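Local coordinates for concanavalin A-like lectin protein kinase family protein (Theobroma cacao, PDB 6CTH) that probably transfers phosphate from ATP to protein substrates, its kinase domain being captured here with an oxindole-type inhibitor and a magnesium ion bound, at residues Arg68-Leu74 with Ser124-Leu129; Tyr116-Lys120 with Val286-Glu290; Glu197-Phe203 with Arg277-Val283; Ala207-Ala211 with Leu262-Leu267. One frame throughout, in Å; residues are numbered along the deposited sequence.

Interaction 1 of 4, residues Arg68-Leu74 with Ser124-Leu129; sequences RLRHKNL and SALLYL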
# COMPACT_ATOMS: atom_id res chain seq x y z
N ARG A 68 -16.90 0.08 -7.01
CA ARG A 68 -16.97 1.48 -7.42
C ARG A 68 -15.70 2.08 -8.01
O ARG A 68 -15.69 3.29 -8.26
CB ARG A 68 -17.32 2.37 -6.22
CG ARG A 68 -18.65 2.04 -5.66
CD ARG A 68 -18.89 2.77 -4.40
NE ARG A 68 -20.13 2.28 -3.84
CZ ARG A 68 -21.21 2.99 -3.57
NH1 ARG A 68 -21.23 4.29 -3.75
NH2 ARG A 68 -22.25 2.38 -3.01
N LEU A 69 -14.63 1.28 -8.14
CA LEU A 69 -13.33 1.77 -8.53
C LEU A 69 -12.81 1.12 -9.80
O LEU A 69 -12.85 -0.08 -9.93
CB LEU A 69 -12.33 1.47 -7.41
CG LEU A 69 -12.68 1.96 -6.00
CD1 LEU A 69 -11.65 1.44 -5.01
CD2 LEU A 69 -12.72 3.47 -6.01
N ARG A 70 -12.32 1.94 -10.72
CA ARG A 70 -11.64 1.45 -11.92
C ARG A 70 -10.48 2.40 -12.17
O ARG A 70 -10.71 3.57 -12.46
CB ARG A 70 -12.59 1.41 -13.11
CG ARG A 70 -13.80 0.53 -12.88
CD ARG A 70 -13.44 -0.94 -12.95
NE ARG A 70 -14.63 -1.77 -13.07
CZ ARG A 70 -15.43 -2.07 -12.06
NH1 ARG A 70 -15.17 -1.62 -10.84
NH2 ARG A 70 -16.50 -2.83 -12.26
N HIS A 71 -9.24 1.92 -12.10
CA HIS A 71 -8.10 2.82 -12.30
C HIS A 71 -6.90 1.94 -12.61
O HIS A 71 -6.76 0.84 -12.03
CB HIS A 71 -7.87 3.75 -11.08
CG HIS A 71 -6.88 4.84 -11.28
ND1 HIS A 71 -5.51 4.66 -11.16
CD2 HIS A 71 -7.05 6.15 -11.57
CE1 HIS A 71 -4.89 5.81 -11.37
NE2 HIS A 71 -5.80 6.75 -11.58
N LYS A 72 -5.99 2.46 -13.44
CA LYS A 72 -4.78 1.70 -13.79
C LYS A 72 -3.93 1.35 -12.56
O LYS A 72 -3.21 0.38 -12.57
CB LYS A 72 -3.90 2.38 -14.83
CG LYS A 72 -3.20 3.60 -14.35
CD LYS A 72 -2.59 4.46 -15.47
CE LYS A 72 -2.20 5.81 -14.91
NZ LYS A 72 -1.05 5.83 -13.96
N ASN A 73 -4.02 2.15 -11.52
CA ASN A 73 -3.19 1.90 -10.32
C ASN A 73 -4.02 1.35 -9.16
O ASN A 73 -3.59 1.44 -8.01
CB ASN A 73 -2.44 3.14 -9.95
CG ASN A 73 -1.52 3.62 -11.08
OD1 ASN A 73 -1.69 4.73 -11.59
ND2 ASN A 73 -0.60 2.76 -11.51
N LEU A 74 -5.17 0.75 -9.45
CA LEU A 74 -5.95 0.03 -8.46
C LEU A 74 -6.20 -1.41 -8.85
O LEU A 74 -6.52 -1.70 -10.02
CB LEU A 74 -7.27 0.71 -8.17
CG LEU A 74 -7.21 2.09 -7.53
CD1 LEU A 74 -8.61 2.63 -7.41
CD2 LEU A 74 -6.60 1.99 -6.14
N SER A 124 -1.04 8.51 -7.81
CA SER A 124 -2.17 8.53 -8.79
C SER A 124 -3.36 7.77 -8.27
O SER A 124 -4.51 8.24 -8.36
CB SER A 124 -1.71 7.99 -10.15
OG SER A 124 -0.86 8.97 -10.76
N ALA A 125 -3.12 6.58 -7.70
CA ALA A 125 -4.20 5.83 -7.06
C ALA A 125 -4.91 6.63 -5.97
O ALA A 125 -6.12 6.65 -5.90
CB ALA A 125 -3.68 4.51 -6.51
N LEU A 126 -4.12 7.23 -5.09
CA LEU A 126 -4.66 7.99 -3.99
C LEU A 126 -5.45 9.21 -4.47
O LEU A 126 -6.45 9.56 -3.89
CB LEU A 126 -3.54 8.40 -3.05
CG LEU A 126 -3.94 8.63 -1.60
CD1 LEU A 126 -4.93 7.59 -1.12
CD2 LEU A 126 -2.71 8.66 -0.71
N LEU A 127 -4.95 9.86 -5.50
CA LEU A 127 -5.66 11.03 -6.06
C LEU A 127 -7.05 10.60 -6.53
O LEU A 127 -8.05 11.26 -6.28
CB LEU A 127 -4.89 11.65 -7.20
CG LEU A 127 -5.51 12.86 -7.86
CD1 LEU A 127 -5.66 14.01 -6.90
CD2 LEU A 127 -4.69 13.30 -9.09
N TYR A 128 -7.07 9.48 -7.22
CA TYR A 128 -8.34 8.91 -7.71
C TYR A 128 -9.28 8.59 -6.55
O TYR A 128 -10.48 8.95 -6.53
CB TYR A 128 -8.07 7.73 -8.59
CG TYR A 128 -9.33 6.97 -9.03
CD1 TYR A 128 -10.08 7.42 -10.08
CD2 TYR A 128 -9.73 5.78 -8.42
CE1 TYR A 128 -11.23 6.74 -10.51
CE2 TYR A 128 -10.86 5.09 -8.83
CZ TYR A 128 -11.60 5.56 -9.90
OH TYR A 128 -12.71 4.85 -10.26
N LEU A 129 -8.75 7.93 -5.51
CA LEU A 129 -9.54 7.64 -4.36
C LEU A 129 -10.08 8.87 -3.66
O LEU A 129 -11.28 8.92 -3.32
CB LEU A 129 -8.74 6.75 -3.34
CG LEU A 129 -8.36 5.33 -3.76
CD1 LEU A 129 -7.54 4.66 -2.68
CD2 LEU A 129 -9.58 4.51 -4.14
O HOH W 1 -5.36 9.62 -10.67
O HOH W 2 0.47 8.15 -12.98
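Tyr-128 of helix 112-132, the αE helix of the C-lobe in kinase nomenclature, meets residues 68-74 of the αC-β4 loop, which follows helix 54-66. This pairing of loop and αE helix illustrates how protein kinases join their two lobes behind the active site. With CG anti to the backbone N (chi1 173°), the tyrosine ring projects from the helix along the loop, and its OH accepts an almost straight bond from Arg-70 N, 3.0 Å long with an N-H...O angle of 176°. One ring face receives His-71 CB in a CH-pi contact, 4.0 Å from the Tyr-128 ring centroid. The imidazole beyond it is oblique, its plane turned 41° from that of the phenol, with His-71 CD2 3.5 Å from Tyr-128 CG. Leu-74 CD1 packs 3.5 Å from Tyr-128 CD2, while Leu-69 CD2 lies against both the ring and Leu-129 CD2. Where the two backbones come nearest, at Asn-73 and Ala-125, the alanine puts its CB 3.4 Å from Asn-73 O.

In the second shell, a type I turn from His-71 to Leu-74 shapes the loop, and His-71 ND1 accepts from Asn-73 N at 2.9 Å. A water links the other imidazole nitrogen, NE2, to Ser-124 O, so bonds at both nitrogens help to fix the ring's rotation. Leu-69 and Leu-74 also touch Phe-160 of the DFG motif, and Asn-73 ND2 is bonded to Ala-155 O. Finally, Lys-72 NZ donates to Asn-73 OD1 at 2.7 Å and to a second water, which is bonded to Ser-124 OG.

Interaction 2 of 4, residues Tyr116-Lys120 with Val286-Glu290; sequences YRIVK and VLNFE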
# COMPACT_ATOMS: atom_id res chain seq x y z
N TYR A 116 10.73 5.24 -8.21
CA TYR A 116 10.17 6.59 -8.31
C TYR A 116 8.85 6.49 -9.10
O TYR A 116 7.89 7.16 -8.75
CB TYR A 116 11.13 7.54 -8.99
CG TYR A 116 10.93 9.02 -8.67
CD1 TYR A 116 11.10 9.50 -7.39
CD2 TYR A 116 10.60 9.93 -9.66
CE1 TYR A 116 10.92 10.83 -7.09
CE2 TYR A 116 10.41 11.29 -9.37
CZ TYR A 116 10.57 11.72 -8.09
OH TYR A 116 10.44 13.04 -7.79
N ARG A 117 8.81 5.62 -10.10
CA ARG A 117 7.60 5.38 -10.87
C ARG A 117 6.50 4.78 -9.99
O ARG A 117 5.34 5.17 -10.07
CB ARG A 117 7.89 4.46 -12.05
CG ARG A 117 6.90 4.59 -13.19
CD ARG A 117 6.63 3.24 -13.83
NE ARG A 117 7.77 2.77 -14.61
CZ ARG A 117 8.17 1.50 -14.65
NH1 ARG A 117 9.22 1.16 -15.39
NH2 ARG A 117 7.53 0.57 -13.97
N ILE A 118 6.88 3.83 -9.14
CA ILE A 118 5.95 3.20 -8.23
C ILE A 118 5.33 4.22 -7.28
O ILE A 118 4.13 4.18 -7.02
CB ILE A 118 6.62 2.03 -7.45
CG1 ILE A 118 6.83 0.82 -8.40
CG2 ILE A 118 5.78 1.61 -6.24
CD1 ILE A 118 7.77 -0.26 -7.89
N VAL A 119 6.12 5.13 -6.75
CA VAL A 119 5.59 6.13 -5.83
C VAL A 119 4.58 7.00 -6.60
O VAL A 119 3.51 7.31 -6.07
CB VAL A 119 6.70 7.01 -5.23
CG1 VAL A 119 6.13 8.20 -4.47
CG2 VAL A 119 7.57 6.17 -4.32
N LYS A 120 4.93 7.39 -7.81
CA LYS A 120 3.97 8.21 -8.65
C LYS A 120 2.66 7.43 -8.94
O LYS A 120 1.57 8.01 -8.92
CB LYS A 120 4.65 8.66 -9.93
CG LYS A 120 5.68 9.75 -9.74
CD LYS A 120 6.36 10.05 -11.05
CE LYS A 120 7.28 11.20 -10.91
NZ LYS A 120 7.92 11.46 -12.24
N VAL A 286 4.83 18.21 -6.70
CA VAL A 286 6.21 18.27 -6.20
C VAL A 286 7.08 17.14 -6.77
O VAL A 286 8.24 17.39 -7.16
CB VAL A 286 6.25 18.31 -4.67
CG1 VAL A 286 7.68 18.22 -4.15
CG2 VAL A 286 5.57 19.57 -4.17
N LEU A 287 6.56 15.91 -6.77
CA LEU A 287 7.25 14.78 -7.38
C LEU A 287 7.62 14.98 -8.85
O LEU A 287 8.65 14.44 -9.32
CB LEU A 287 6.42 13.47 -7.24
CG LEU A 287 6.36 12.96 -5.80
CD1 LEU A 287 5.36 11.83 -5.71
CD2 LEU A 287 7.71 12.56 -5.17
N ASN A 288 6.77 15.73 -9.58
CA ASN A 288 7.02 16.05 -10.99
C ASN A 288 7.72 17.38 -11.19
O ASN A 288 7.77 17.89 -12.32
CB ASN A 288 5.70 16.03 -11.77
CG ASN A 288 5.13 14.64 -11.87
OD1 ASN A 288 4.27 14.24 -11.08
ND2 ASN A 288 5.68 13.86 -12.77
N PHE A 289 8.20 17.99 -10.10
CA PHE A 289 8.98 19.22 -10.16
C PHE A 289 8.20 20.35 -10.84
O PHE A 289 8.79 21.20 -11.51
CB PHE A 289 10.32 18.96 -10.85
CG PHE A 289 11.15 17.91 -10.18
CD1 PHE A 289 11.79 18.19 -8.97
CD2 PHE A 289 11.28 16.64 -10.74
CE1 PHE A 289 12.55 17.21 -8.33
CE2 PHE A 289 12.03 15.66 -10.11
CZ PHE A 289 12.66 15.94 -8.91
N GLU A 290 6.88 20.36 -10.63
CA GLU A 290 6.00 21.41 -11.10
C GLU A 290 5.66 22.39 -9.97
O GLU A 290 4.97 23.40 -10.21
CB GLU A 290 4.71 20.79 -11.69
CG GLU A 290 4.96 19.91 -12.91
CD GLU A 290 3.68 19.28 -13.52
OE1 GLU A 290 2.60 19.90 -13.52
OE2 GLU A 290 3.76 18.16 -14.05
O HOH W 3 9.61 13.77 -11.78
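Leu-287 O gathers the polar side of this contact. Tyr-116 OH donates to it at 2.7 Å, approaching in the carbonyl plane on a lone pair with a C=O...O angle of 123°. The acceptor lies at the edge of the phenol ring, near its plane. A water donates a second bond to the same oxygen, also at 2.7 Å, so two bonds grip this carbonyl, and the water itself accepts from Lys-120 NZ at 2.9 Å. The lysine can reach that water because its chain is extended beyond CG, carrying the ammonium group toward the end of helix 280-287.

That carbonyl sits where helix 280-287, the αI helix of the kinase C-lobe, comes to an end beside αE, helix 112-132. The ending is a Schellman motif: Phe-289 takes a positive phi (58°) as its C-prime residue, and Phe-289 N bonds to Val-286 O.

Apolar contacts divide the two methyls of Leu-287. CD1 lies 3.9 Å from Val-119 CG1, the two side chains crossing at about a right angle, while CD2 rests 4.1 Å from Tyr-116 CE1. Val-119 also packs against helices 196-212 and 256-269. Aromatic contact is slighter: the Phe-289 ring comes obliquely to the hydroxyl, with CZ 3.8 Å from Tyr-116 OH. The same Phe-289 ring makes a cation-pi interaction with Lys-257.

Interaction 3 of 4, residues Glu197-Phe203 with Arg277-Val283; sequences ESDVYSF and RPSIRQV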
# COMPACT_ATOMS: atom_id res chain seq x y z
N GLU A 197 -5.89 13.12 5.15
CA GLU A 197 -4.57 13.40 5.77
C GLU A 197 -3.98 12.15 6.48
O GLU A 197 -2.75 11.96 6.49
CB GLU A 197 -4.67 14.57 6.74
CG GLU A 197 -4.91 15.95 6.11
CD GLU A 197 -6.31 16.10 5.57
OE1 GLU A 197 -7.24 15.47 6.12
OE2 GLU A 197 -6.51 16.79 4.53
N SER A 198 -4.81 11.32 7.08
CA SER A 198 -4.31 10.05 7.63
C SER A 198 -3.83 9.06 6.52
O SER A 198 -2.83 8.40 6.70
CB SER A 198 -5.26 9.41 8.67
OG SER A 198 -6.43 8.88 8.07
N ASP A 199 -4.52 9.06 5.38
CA ASP A 199 -4.09 8.28 4.24
C ASP A 199 -2.76 8.83 3.70
O ASP A 199 -1.88 8.07 3.34
CB ASP A 199 -5.14 8.33 3.12
CG ASP A 199 -6.13 7.18 3.19
OD1 ASP A 199 -5.99 6.30 4.07
OD2 ASP A 199 -7.05 7.15 2.35
N VAL A 200 -2.63 10.16 3.64
CA VAL A 200 -1.39 10.79 3.16
C VAL A 200 -0.21 10.43 4.11
O VAL A 200 0.86 10.19 3.65
CB VAL A 200 -1.59 12.32 2.92
CG1 VAL A 200 -0.26 13.06 2.85
CG2 VAL A 200 -2.39 12.51 1.65
N TYR A 201 -0.46 10.36 5.40
CA TYR A 201 0.57 9.93 6.39
C TYR A 201 1.10 8.55 6.00
O TYR A 201 2.32 8.37 5.83
CB TYR A 201 0.00 9.98 7.77
CG TYR A 201 1.04 9.50 8.80
CD1 TYR A 201 1.25 8.15 9.02
CD2 TYR A 201 1.81 10.42 9.47
CE1 TYR A 201 2.23 7.74 9.92
CE2 TYR A 201 2.80 10.02 10.35
CZ TYR A 201 2.96 8.70 10.58
OH TYR A 201 3.96 8.28 11.48
N SER A 202 0.19 7.59 5.75
CA SER A 202 0.61 6.24 5.37
C SER A 202 1.39 6.27 4.07
O SER A 202 2.38 5.59 3.94
CB SER A 202 -0.60 5.33 5.17
OG SER A 202 -1.47 5.36 6.30
N PHE A 203 0.94 7.06 3.09
CA PHE A 203 1.68 7.22 1.84
C PHE A 203 3.14 7.71 2.09
O PHE A 203 4.09 7.23 1.44
CB PHE A 203 0.93 8.23 0.90
CG PHE A 203 1.70 8.63 -0.33
CD1 PHE A 203 1.62 7.90 -1.49
CD2 PHE A 203 2.53 9.74 -0.31
CE1 PHE A 203 2.36 8.24 -2.62
CE2 PHE A 203 3.29 10.08 -1.42
CZ PHE A 203 3.19 9.34 -2.58
N ARG A 277 0.15 18.44 6.59
CA ARG A 277 0.36 17.51 5.51
C ARG A 277 -0.26 18.04 4.23
O ARG A 277 -1.29 18.74 4.27
CB ARG A 277 -0.25 16.13 5.83
CG ARG A 277 0.39 15.46 7.06
CD ARG A 277 -0.25 14.15 7.43
NE ARG A 277 0.05 13.83 8.82
CZ ARG A 277 -0.81 13.31 9.67
NH1 ARG A 277 -2.00 12.89 9.28
NH2 ARG A 277 -0.46 13.20 10.93
N PRO A 278 0.36 17.72 3.08
CA PRO A 278 -0.17 18.14 1.80
C PRO A 278 -1.38 17.34 1.36
O PRO A 278 -1.61 16.25 1.88
CB PRO A 278 0.98 17.83 0.84
CG PRO A 278 1.65 16.62 1.46
CD PRO A 278 1.55 16.88 2.93
N SER A 279 -2.10 17.86 0.37
CA SER A 279 -3.00 17.05 -0.40
C SER A 279 -2.21 16.16 -1.34
O SER A 279 -1.08 16.46 -1.73
CB SER A 279 -3.97 17.89 -1.22
OG SER A 279 -3.30 18.61 -2.25
N ILE A 280 -2.82 15.06 -1.78
CA ILE A 280 -2.10 14.18 -2.68
C ILE A 280 -1.85 14.89 -4.04
O ILE A 280 -0.86 14.62 -4.70
CB ILE A 280 -2.77 12.80 -2.84
CG1 ILE A 280 -1.83 11.80 -3.51
CG2 ILE A 280 -4.10 12.91 -3.54
CD1 ILE A 280 -0.66 11.40 -2.67
N ARG A 281 -2.74 15.77 -4.46
CA ARG A 281 -2.48 16.53 -5.69
C ARG A 281 -1.21 17.40 -5.57
O ARG A 281 -0.41 17.47 -6.50
CB ARG A 281 -3.70 17.35 -6.09
CG ARG A 281 -3.55 17.98 -7.45
CD ARG A 281 -4.81 18.73 -7.89
NE ARG A 281 -6.07 17.98 -7.85
CZ ARG A 281 -6.53 17.23 -8.81
NH1 ARG A 281 -5.80 16.99 -9.86
NH2 ARG A 281 -7.68 16.64 -8.65
N GLN A 282 -0.99 18.01 -4.40
CA GLN A 282 0.22 18.81 -4.17
C GLN A 282 1.45 17.95 -4.19
O GLN A 282 2.49 18.37 -4.69
CB GLN A 282 0.14 19.57 -2.86
CG GLN A 282 -0.89 20.69 -2.82
CD GLN A 282 -1.09 21.28 -1.43
OE1 GLN A 282 -1.16 20.57 -0.41
NE2 GLN A 282 -1.15 22.60 -1.38
N VAL A 283 1.35 16.74 -3.61
CA VAL A 283 2.43 15.78 -3.64
C VAL A 283 2.83 15.45 -5.07
O VAL A 283 4.01 15.45 -5.39
CB VAL A 283 2.01 14.46 -2.90
CG1 VAL A 283 2.94 13.30 -3.21
CG2 VAL A 283 1.92 14.72 -1.40
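Helix 196-212 passes residues 277-283 with Glu-197 CA 6.4 Å from Arg-277 CA and Val-200 CA 6.8 Å from Ile-280 CA, so the contact runs from the turn before helix 280-287 into its first residues. Arg-277, extended from CG to NE, lays its guanidinium edge against the helix backbone, where NH1 makes a weak bond to Glu-197 O (3.0 Å, N-H...O angle 148°). Over one guanidinium face lie Tyr-201 CB and CD2, the ring plane turned 66° from it. The charge has stronger partners elsewhere: NE bonds to His-271 O, and NH1 forms a salt bridge with Glu-187 of the APE motif, a pairing well known in protein kinases. Between the two ends, Val-200 CG1 packs 3.6 Å from Pro-278 O. Farther along, Ile-280 CD1 stands almost exactly over the centre of the Phe-203 ring, 4.1 Å from its centroid, while Val-283 CG1 meets Phe-203 CE2 at 3.7 Å. The helix holding Ile-280 and Val-283 starts in a capping box, with Ser-279 OG accepting from Gln-282 N and Gln-282 OE1 from Ser-279 N.

Helix 196-212 is the central αF helix of the C-lobe; its Asp-199 bonds to the backbone N of His-139 and Arg-140 in the HRD motif, Phe-203 packs on Leu-122 of helix 112-132, and Val-200 touches Cys-269 of helix 256-269.

Interaction 4 of 4, residues Ala207-Ala211 with Leu262-Leu267; sequences ALEIA and LVMVGL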
# COMPACT_ATOMS: atom_id res chain seq x y z
N ALA A 207 6.52 5.95 1.02
CA ALA A 207 7.51 6.62 0.18
C ALA A 207 8.92 6.46 0.77
O ALA A 207 9.87 6.16 0.07
CB ALA A 207 7.18 8.09 0.07
N LEU A 208 9.02 6.60 2.08
CA LEU A 208 10.32 6.48 2.77
C LEU A 208 10.84 5.06 2.81
O LEU A 208 12.06 4.84 2.73
CB LEU A 208 10.23 7.09 4.15
CG LEU A 208 9.95 8.60 4.15
CD1 LEU A 208 9.84 9.17 5.53
CD2 LEU A 208 10.97 9.40 3.34
N GLU A 209 9.93 4.08 2.94
CA GLU A 209 10.30 2.66 2.85
C GLU A 209 10.86 2.36 1.49
O GLU A 209 11.81 1.61 1.35
CB GLU A 209 9.12 1.72 3.13
CG GLU A 209 8.57 1.80 4.53
CD GLU A 209 7.41 0.92 4.82
OE1 GLU A 209 6.53 0.81 3.91
OE2 GLU A 209 7.36 0.31 5.94
N ILE A 210 10.22 2.89 0.43
CA ILE A 210 10.69 2.65 -0.92
C ILE A 210 12.09 3.28 -1.20
O ILE A 210 12.96 2.65 -1.80
CB ILE A 210 9.61 3.16 -1.91
CG1 ILE A 210 8.38 2.27 -1.84
CG2 ILE A 210 10.10 3.23 -3.34
CD1 ILE A 210 7.19 2.81 -2.64
N ALA A 211 12.30 4.50 -0.75
CA ALA A 211 13.61 5.17 -0.87
C ALA A 211 14.73 4.40 -0.15
O ALA A 211 15.85 4.30 -0.66
CB ALA A 211 13.52 6.56 -0.27
N LEU A 262 11.83 12.75 -3.15
CA LEU A 262 11.10 11.64 -2.52
C LEU A 262 11.18 11.70 -1.02
O LEU A 262 10.17 11.55 -0.36
CB LEU A 262 11.58 10.28 -3.04
CG LEU A 262 10.80 9.05 -2.55
CD1 LEU A 262 9.31 9.16 -2.84
CD2 LEU A 262 11.31 7.77 -3.19
N VAL A 263 12.37 11.94 -0.47
CA VAL A 263 12.52 12.02 0.97
C VAL A 263 11.76 13.19 1.55
O VAL A 263 11.08 13.04 2.55
CB VAL A 263 14.02 12.08 1.39
CG1 VAL A 263 14.19 12.45 2.84
CG2 VAL A 263 14.68 10.73 1.13
N MET A 264 11.88 14.38 0.96
CA MET A 264 11.20 15.53 1.52
C MET A 264 9.67 15.41 1.40
O MET A 264 8.94 15.81 2.31
CB MET A 264 11.75 16.87 0.95
CG MET A 264 13.13 17.27 1.54
SD MET A 264 13.70 18.61 0.49
CE MET A 264 12.95 19.96 1.38
N VAL A 265 9.18 14.87 0.29
CA VAL A 265 7.74 14.56 0.14
C VAL A 265 7.32 13.55 1.21
O VAL A 265 6.30 13.73 1.85
CB VAL A 265 7.46 14.03 -1.28
CG1 VAL A 265 6.15 13.26 -1.37
CG2 VAL A 265 7.53 15.19 -2.28
N GLY A 266 8.11 12.51 1.41
CA GLY A 266 7.78 11.54 2.44
C GLY A 266 7.62 12.12 3.83
O GLY A 266 6.68 11.82 4.56
N LEU A 267 8.58 12.98 4.23
CA LEU A 267 8.50 13.60 5.56
C LEU A 267 7.32 14.55 5.68
O LEU A 267 6.66 14.61 6.70
CB LEU A 267 9.84 14.33 5.86
CG LEU A 267 11.10 13.45 5.92
CD1 LEU A 267 12.31 14.34 6.01
CD2 LEU A 267 10.98 12.49 7.10
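Leu-208 pushes into the hole formed by Leu-262, Val-263, Gly-266 and Leu-267, a knob-into-hole fit between helix 196-212 and helix 256-269. Its torsion sets CG opposite the carbonyl carbon (chi1 -64°), directing the branched end across the interface. CD2 lies on the partner backbone, 3.9 Å from Gly-266 CA and 3.7 Å from Val-263 O. CD1 goes to the other side of the hole, 3.8 Å from Leu-267 CD2, where the two leucine side chains cross at about a right angle. Gly-266 presents only its backbone to this knob, and that bare main chain is what lets the methyl settle so deep.

Leu-262 answers from the facing helix. With CG anti to its backbone N (chi1 -175°) it spreads its methyls over two alanines one turn apart: CD1 is 3.8 Å from Ala-207 CB, and CD2 is 3.9 Å from Ala-211 CB. The small residues let the backbones come close: Ala-207 CA is 5.4 Å from Gly-266 CA. The segment axes approach to 9.0 Å and run roughly antiparallel, at 151°.

All the touching residues are buried, and the side chains that meet are all apolar. Val-233 of helix 229-238 reaches both Val-263 and Leu-267, and Trp-112 of helix 112-132 touches Leu-262. The antiparallel αF-αH packing seen here belongs to the helical core of the protein kinase C-lobe, in which αF is the central buried helix.

Interactions 2, 3 and 4 form one continuous core in the C-lobe, their centres 11 to 13 Å apart. Val-119 CG1 touches Phe-203 CZ and Leu-262 CD1, each at 3.7 Å, so one side chain of interaction 2 meets both others. Val-265 adds a second junction through Val-283 and Val-286. Interaction 1 joins this core through Leu-126 and Leu-127, which pack on Ile-280 of interaction 3, but it does not touch interaction 4, the nearest atoms being about 10 Å apart. It also lies toward the active site: the side chain of Leu-74 is about 10 Å from the inhibitor and that of Leu-129 about 12 Å from the magnesium ion bound by Asp-141 and Asp-159.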